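WAP, Kazal, immunoglobulin, Kunitz and NTR domain-containing protein 2 (Mus musculus, PDB 6MAA) binds and inhibits the growth factors myostatin (GDF8) and GDF11, and probably also inhibits serine proteases and metalloproteases through its several inhibitor domains. Local coordinates at residues 56-61 with 83-88; 30-35 with 71-76. All coordinates share one frame; numbering follows the deposited sequence.

Interaction 1: residues 56-61 with 83-88; sequences SFTCAS and LSVVTC. With NO3 (nitrate ion), chain D.
Cys-59 and Val-86 meet in the small antiparallel sheet of the Kazal subdomain, part of this follistatin domain, where the short, weakly bonded strand 85-86 meets strand 58-60 and soon splays away. This sheet illustrates how a little domain relies on covalent and backbone links when it can bury few side chains. Strand 58-60 is the central one, with Tyr-66 on its other flank. The tight part is the backbone: Val-86 N donates an almost straight hydrogen bond (176°) to Cys-59 O at 2.9 Å, arriving from above the carbonyl plane. The next link, from Ser-61 N to Ser-84 O at 2.8 Å, is more bent at 130°. Ser-61 then adds a third grip with its side chain. Its OG sits between the backbone N and the carbonyl carbon (chi1 55°), a position from which it accepts Ser-84 N at 3.0 Å. On the inner face, CG2 of Thr-58 touches CG2 of Val-85 at 3.7 Å, the two side chains crossing at about a right angle. Ala-60, Leu-83 and Val-85 all pack on Met-72 of helix 69-79.

Toward the chain end the pairing gives way. Between Cys-59 N and Val-86 O the strands are bridged by a water, which accepts from the amide and donates to the carbonyl. What holds the loose end is the disulfide, SG of Cys-59 to SG of Cys-88 at 2.0 Å, while CB of Cys-59 rests on CG2 of Val-86. Phe-57 is exposed, its ring turned away from 83-88, and it has a nitrate, probably from the crystallisation liquor, on one face. Phe-57 N donates to nitrate O3 at 2.8 Å, and nitrate O2 stands 3.6 Å above the plane of the Phe-57 ring, over its centre.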
loop_
_atom_site.group_PDB
_atom_site.type_symbol
_atom_site.label_atom_id
_atom_site.label_comp_id
_atom_site.label_asym_id
_atom_site.label_seq_id
_atom_site.Cartn_x
_atom_site.Cartn_y
_atom_site.Cartn_z
ATOM N N SER A 56 -4.074 -0.574 17.622
ATOM C CA SER A 56 -5.194 0.351 17.532
ATOM C C SER A 56 -6.292 -0.428 16.827
ATOM O O SER A 56 -6.458 -0.332 15.607
ATOM C CB SER A 56 -4.796 1.601 16.749
ATOM O OG SER A 56 -5.787 2.603 16.861
ATOM N N PHE A 57 -6.992 -1.265 17.586
ATOM C CA PHE A 57 -7.848 -2.279 16.984
ATOM C C PHE A 57 -8.899 -1.622 16.104
ATOM O O PHE A 57 -9.543 -0.647 16.508
ATOM C CB PHE A 57 -8.510 -3.108 18.077
ATOM C CG PHE A 57 -7.537 -3.766 19.016
ATOM C CD1 PHE A 57 -6.330 -4.280 18.558
ATOM C CD2 PHE A 57 -7.828 -3.854 20.368
ATOM C CE1 PHE A 57 -5.441 -4.885 19.431
ATOM C CE2 PHE A 57 -6.945 -4.452 21.240
ATOM C CZ PHE A 57 -5.754 -4.974 20.774
ATOM N N THR A 58 -9.075 -2.162 14.898
ATOM C CA THR A 58 -9.864 -1.507 13.857
ATOM C C THR A 58 -10.865 -2.503 13.295
ATOM O O THR A 58 -10.470 -3.490 12.667
ATOM C CB THR A 58 -8.944 -1.001 12.743
ATOM O OG1 THR A 58 -8.011 -0.053 13.279
ATOM C CG2 THR A 58 -9.754 -0.344 11.637
ATOM N N CYS A 59 -12.156 -2.262 13.522
ATOM C CA CYS A 59 -13.175 -3.040 12.839
ATOM C C CYS A 59 -13.341 -2.503 11.427
ATOM O O CYS A 59 -13.269 -1.294 11.199
ATOM C CB CYS A 59 -14.501 -2.984 13.605
ATOM S SG CYS A 59 -14.442 -3.896 15.172
ATOM N N ALA A 60 -13.562 -3.405 10.476
ATOM C CA ALA A 60 -13.567 -3.041 9.068
ATOM C C ALA A 60 -14.854 -3.482 8.383
ATOM O O ALA A 60 -15.631 -4.286 8.905
ATOM C CB ALA A 60 -12.345 -3.614 8.340
ATOM N N SER A 61 -15.046 -2.956 7.169
ATOM C CA SER A 61 -16.258 -3.175 6.387
ATOM C C SER A 61 -16.417 -4.610 5.898
ATOM O O SER A 61 -17.488 -4.949 5.386
ATOM C CB SER A 61 -16.298 -2.207 5.199
ATOM O OG SER A 61 -15.120 -2.315 4.409
ATOM N N LEU A 83 -11.163 -1.780 2.010
ATOM C CA LEU A 83 -11.690 -1.981 3.353
ATOM C C LEU A 83 -11.776 -0.631 4.049
ATOM O O LEU A 83 -10.786 0.106 4.103
ATOM C CB LEU A 83 -10.770 -2.912 4.158
ATOM C CG LEU A 83 -10.684 -4.371 3.702
ATOM C CD1 LEU A 83 -9.666 -5.137 4.536
ATOM C CD2 LEU A 83 -12.057 -5.020 3.781
ATOM N N SER A 84 -12.949 -0.307 4.580
ATOM C CA SER A 84 -13.138 0.933 5.319
ATOM C C SER A 84 -13.370 0.641 6.797
ATOM O O SER A 84 -13.794 -0.451 7.183
ATOM C CB SER A 84 -14.303 1.755 4.757
ATOM O OG SER A 84 -15.475 0.969 4.675
ATOM N N VAL A 85 -13.087 1.642 7.624
ATOM C CA VAL A 85 -13.218 1.511 9.070
ATOM C C VAL A 85 -14.685 1.606 9.461
ATOM O O VAL A 85 -15.436 2.434 8.929
ATOM C CB VAL A 85 -12.377 2.594 9.770
ATOM C CG1 VAL A 85 -12.587 2.551 11.278
ATOM C CG2 VAL A 85 -10.900 2.433 9.413
ATOM N N VAL A 86 -15.104 0.749 10.391
ATOM C CA VAL A 86 -16.413 0.851 11.025
ATOM C C VAL A 86 -16.212 0.858 12.536
ATOM O O VAL A 86 -15.147 0.500 13.046
ATOM C CB VAL A 86 -17.385 -0.275 10.603
ATOM C CG1 VAL A 86 -17.539 -0.320 9.084
ATOM C CG2 VAL A 86 -16.926 -1.615 11.144
ATOM N N THR A 87 -17.249 1.287 13.253
ATOM C CA THR A 87 -17.194 1.300 14.709
ATOM C C THR A 87 -17.319 -0.124 15.234
ATOM O O THR A 87 -18.202 -0.870 14.814
ATOM C CB THR A 87 -18.345 2.148 15.259
ATOM O OG1 THR A 87 -18.352 3.420 14.605
ATOM C CG2 THR A 87 -18.190 2.364 16.756
ATOM N N CYS A 88 -16.428 -0.519 16.141
ATOM C CA CYS A 88 -16.622 -1.791 16.826
ATOM C C CYS A 88 -17.762 -1.650 17.828
ATOM O O CYS A 88 -17.808 -0.687 18.599
ATOM C CB CYS A 88 -15.346 -2.212 17.561
ATOM S SG CYS A 88 -13.872 -2.488 16.536
HETATM N N NO3 D . -6.592 -0.726 21.021
HETATM O O1 NO3 D . -6.946 -0.762 22.240
HETATM O O2 NO3 D . -5.423 -1.063 20.699
HETATM O O3 NO3 D . -7.417 -0.346 20.147
HETATM O O HOH W 1 -12.806 0.401 14.565
#

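Interaction 2: residues 30-35 with 71-76; sequences LQQGSE and FMDAEA
The side-chain amide of Gln-32 presents one face to CB of Ala-76, which lies over its carbon CD at 3.6 Å, while its NH2 end meets the carboxylate of Asp-73. The two planar groups are steeply turned, 75° apart. This is a junction within the follistatin domain: a type II beta turn, Gln-31 to Ser-34, leads into the hairpin strand 34-39 and leans on the Kazal helix 69-79. Gln-32 NE2 donates to Asp-73 OD1 at 2.7 Å; the acceptor lies in the amide plane, but the donor reaches OD1 on its anti side, 26° out of the carboxylate plane. An extended chain, with CG anti to the backbone N (chi1 177°), carries the amide across to the helix. The methyl CE of Met-72 touches the same NE2 at 3.7 Å, and OE1 accepts a hydrogen bond from Leu-83 N, so both ends of the amide are held and its rotation is probably fixed.

Gln-31 instead bends back: its NE2 bonds Gln-32 O at 2.9 Å, on a lone pair in the carbonyl plane, and also Ile-81 O. Gly-33, with positive phi, brings its bare CA to 3.6 Å from Asp-73 O. The turn is closed at Gln-31 O, which accepts both Ser-34 N at 3.1 Å and Ser-34 OG at 2.6 Å.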
loop_
_atom_site.group_PDB
_atom_site.type_symbol
_atom_site.label_atom_id
_atom_site.label_comp_id
_atom_site.label_asym_id
_atom_site.label_seq_id
_atom_site.Cartn_x
_atom_site.Cartn_y
_atom_site.Cartn_z
ATOM N N LEU A 30 -3.784 3.433 -6.891
ATOM C CA LEU A 30 -5.104 3.591 -6.282
ATOM C C LEU A 30 -5.398 2.524 -5.237
ATOM O O LEU A 30 -6.183 2.771 -4.314
ATOM C CB LEU A 30 -6.197 3.585 -7.352
ATOM C CG LEU A 30 -6.248 4.768 -8.323
ATOM C CD1 LEU A 30 -7.386 4.590 -9.308
ATOM C CD2 LEU A 30 -6.413 6.066 -7.561
ATOM N N GLN A 31 -4.799 1.341 -5.361
ATOM C CA GLN A 31 -5.113 0.243 -4.456
ATOM C C GLN A 31 -4.691 0.575 -3.033
ATOM O O GLN A 31 -3.538 0.927 -2.771
ATOM C CB GLN A 31 -4.410 -1.032 -4.915
ATOM C CG GLN A 31 -4.434 -2.162 -3.897
ATOM C CD GLN A 31 -5.836 -2.677 -3.622
ATOM O OE1 GLN A 31 -6.568 -3.034 -4.545
ATOM N NE2 GLN A 31 -6.214 -2.726 -2.346
ATOM N N GLN A 32 -5.641 0.453 -2.112
ATOM C CA GLN A 32 -5.358 0.602 -0.694
ATOM C C GLN A 32 -4.220 -0.326 -0.280
ATOM O O GLN A 32 -4.219 -1.513 -0.615
ATOM C CB GLN A 32 -6.631 0.236 0.061
ATOM C CG GLN A 32 -6.529 0.259 1.549
ATOM C CD GLN A 32 -7.860 -0.043 2.176
ATOM O OE1 GLN A 32 -8.836 -0.298 1.471
ATOM N NE2 GLN A 32 -7.914 -0.027 3.500
ATOM N N GLY A 33 -3.237 0.232 0.432
ATOM C CA GLY A 33 -2.094 -0.522 0.912
ATOM C C GLY A 33 -0.961 -0.690 -0.076
ATOM O O GLY A 33 0.031 -1.354 0.252
ATOM N N SER A 34 -1.063 -0.110 -1.263
ATOM C CA SER A 34 -0.058 -0.279 -2.297
ATOM C C SER A 34 0.764 0.995 -2.439
ATOM O O SER A 34 0.374 2.073 -1.982
ATOM C CB SER A 34 -0.730 -0.616 -3.627
ATOM O OG SER A 34 -1.356 0.523 -4.174
ATOM N N GLU A 35 1.923 0.857 -3.076
ATOM C CA GLU A 35 2.743 2.016 -3.390
ATOM C C GLU A 35 3.475 1.761 -4.698
ATOM O O GLU A 35 3.633 0.620 -5.138
ATOM C CB GLU A 35 3.729 2.346 -2.263
ATOM C CG GLU A 35 4.880 1.363 -2.133
ATOM C CD GLU A 35 5.873 1.758 -1.052
ATOM O OE1 GLU A 35 6.906 1.067 -0.917
ATOM O OE2 GLU A 35 5.622 2.754 -0.339
ATOM N N PHE A 71 -2.373 -2.718 9.206
ATOM C CA PHE A 71 -2.646 -4.125 8.924
ATOM C C PHE A 71 -3.931 -4.298 8.116
ATOM O O PHE A 71 -4.006 -5.173 7.245
ATOM C CB PHE A 71 -2.638 -4.954 10.212
ATOM C CG PHE A 71 -1.259 -5.102 10.817
ATOM C CD1 PHE A 71 -0.341 -5.988 10.272
ATOM C CD2 PHE A 71 -0.871 -4.325 11.899
ATOM C CE1 PHE A 71 0.935 -6.108 10.805
ATOM C CE2 PHE A 71 0.394 -4.446 12.443
ATOM C CZ PHE A 71 1.302 -5.334 11.890
ATOM N N MET A 72 -4.942 -3.460 8.364
ATOM C CA MET A 72 -6.134 -3.480 7.519
ATOM C C MET A 72 -5.777 -3.176 6.066
ATOM O O MET A 72 -6.208 -3.886 5.147
ATOM C CB MET A 72 -7.162 -2.475 8.039
ATOM C CG MET A 72 -8.465 -2.458 7.255
ATOM S SD MET A 72 -9.578 -1.117 7.725
ATOM C CE MET A 72 -8.672 0.299 7.094
ATOM N N ASP A 73 -4.969 -2.131 5.842
ATOM C CA ASP A 73 -4.567 -1.772 4.484
ATOM C C ASP A 73 -3.792 -2.901 3.821
ATOM O O ASP A 73 -3.916 -3.122 2.608
ATOM C CB ASP A 73 -3.674 -0.530 4.508
ATOM C CG ASP A 73 -4.417 0.745 4.841
ATOM O OD1 ASP A 73 -5.664 0.754 4.868
ATOM O OD2 ASP A 73 -3.722 1.759 5.066
ATOM N N ALA A 74 -2.949 -3.595 4.590
ATOM C CA ALA A 74 -2.148 -4.675 4.022
ATOM C C ALA A 74 -3.031 -5.831 3.576
ATOM O O ALA A 74 -2.793 -6.429 2.520
ATOM C CB ALA A 74 -1.090 -5.142 5.022
ATOM N N GLU A 75 -4.076 -6.136 4.346
ATOM C CA GLU A 75 -5.009 -7.178 3.932
ATOM C C GLU A 75 -5.794 -6.752 2.699
ATOM O O GLU A 75 -6.000 -7.557 1.780
ATOM C CB GLU A 75 -5.946 -7.543 5.080
ATOM C CG GLU A 75 -6.926 -8.661 4.749
ATOM C CD GLU A 75 -6.271 -10.036 4.597
ATOM O OE1 GLU A 75 -7.018 -11.008 4.381
ATOM O OE2 GLU A 75 -5.027 -10.160 4.688
ATOM N N ALA A 76 -6.238 -5.492 2.658
ATOM C CA ALA A 76 -6.916 -4.980 1.471
ATOM C C ALA A 76 -6.041 -5.142 0.235
ATOM O O ALA A 76 -6.504 -5.609 -0.811
ATOM C CB ALA A 76 -7.289 -3.513 1.672
#

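Helix 69-79 is a partner in interaction 2 and lies against the side chains of interaction 1. Interaction 2 is the more central, its centre about 4 Å from the centre of the chain, and joins the hairpin side to the Kazal helix largely through side-chain amide chemistry. Interaction 1, its centre about 17 Å from the centre of the chain, is a more exposed strand pairing, held by backbone bonds and a disulfide. Their centres are 14 Å apart, yet they touch: the hydrogen bond from Leu-83 N to Gln-32 OE1 is the polar joint between them. Met-72, a residue of interaction 2, also packs on the strands of interaction 1, its SD 3.8 Å from Ala-60 CB.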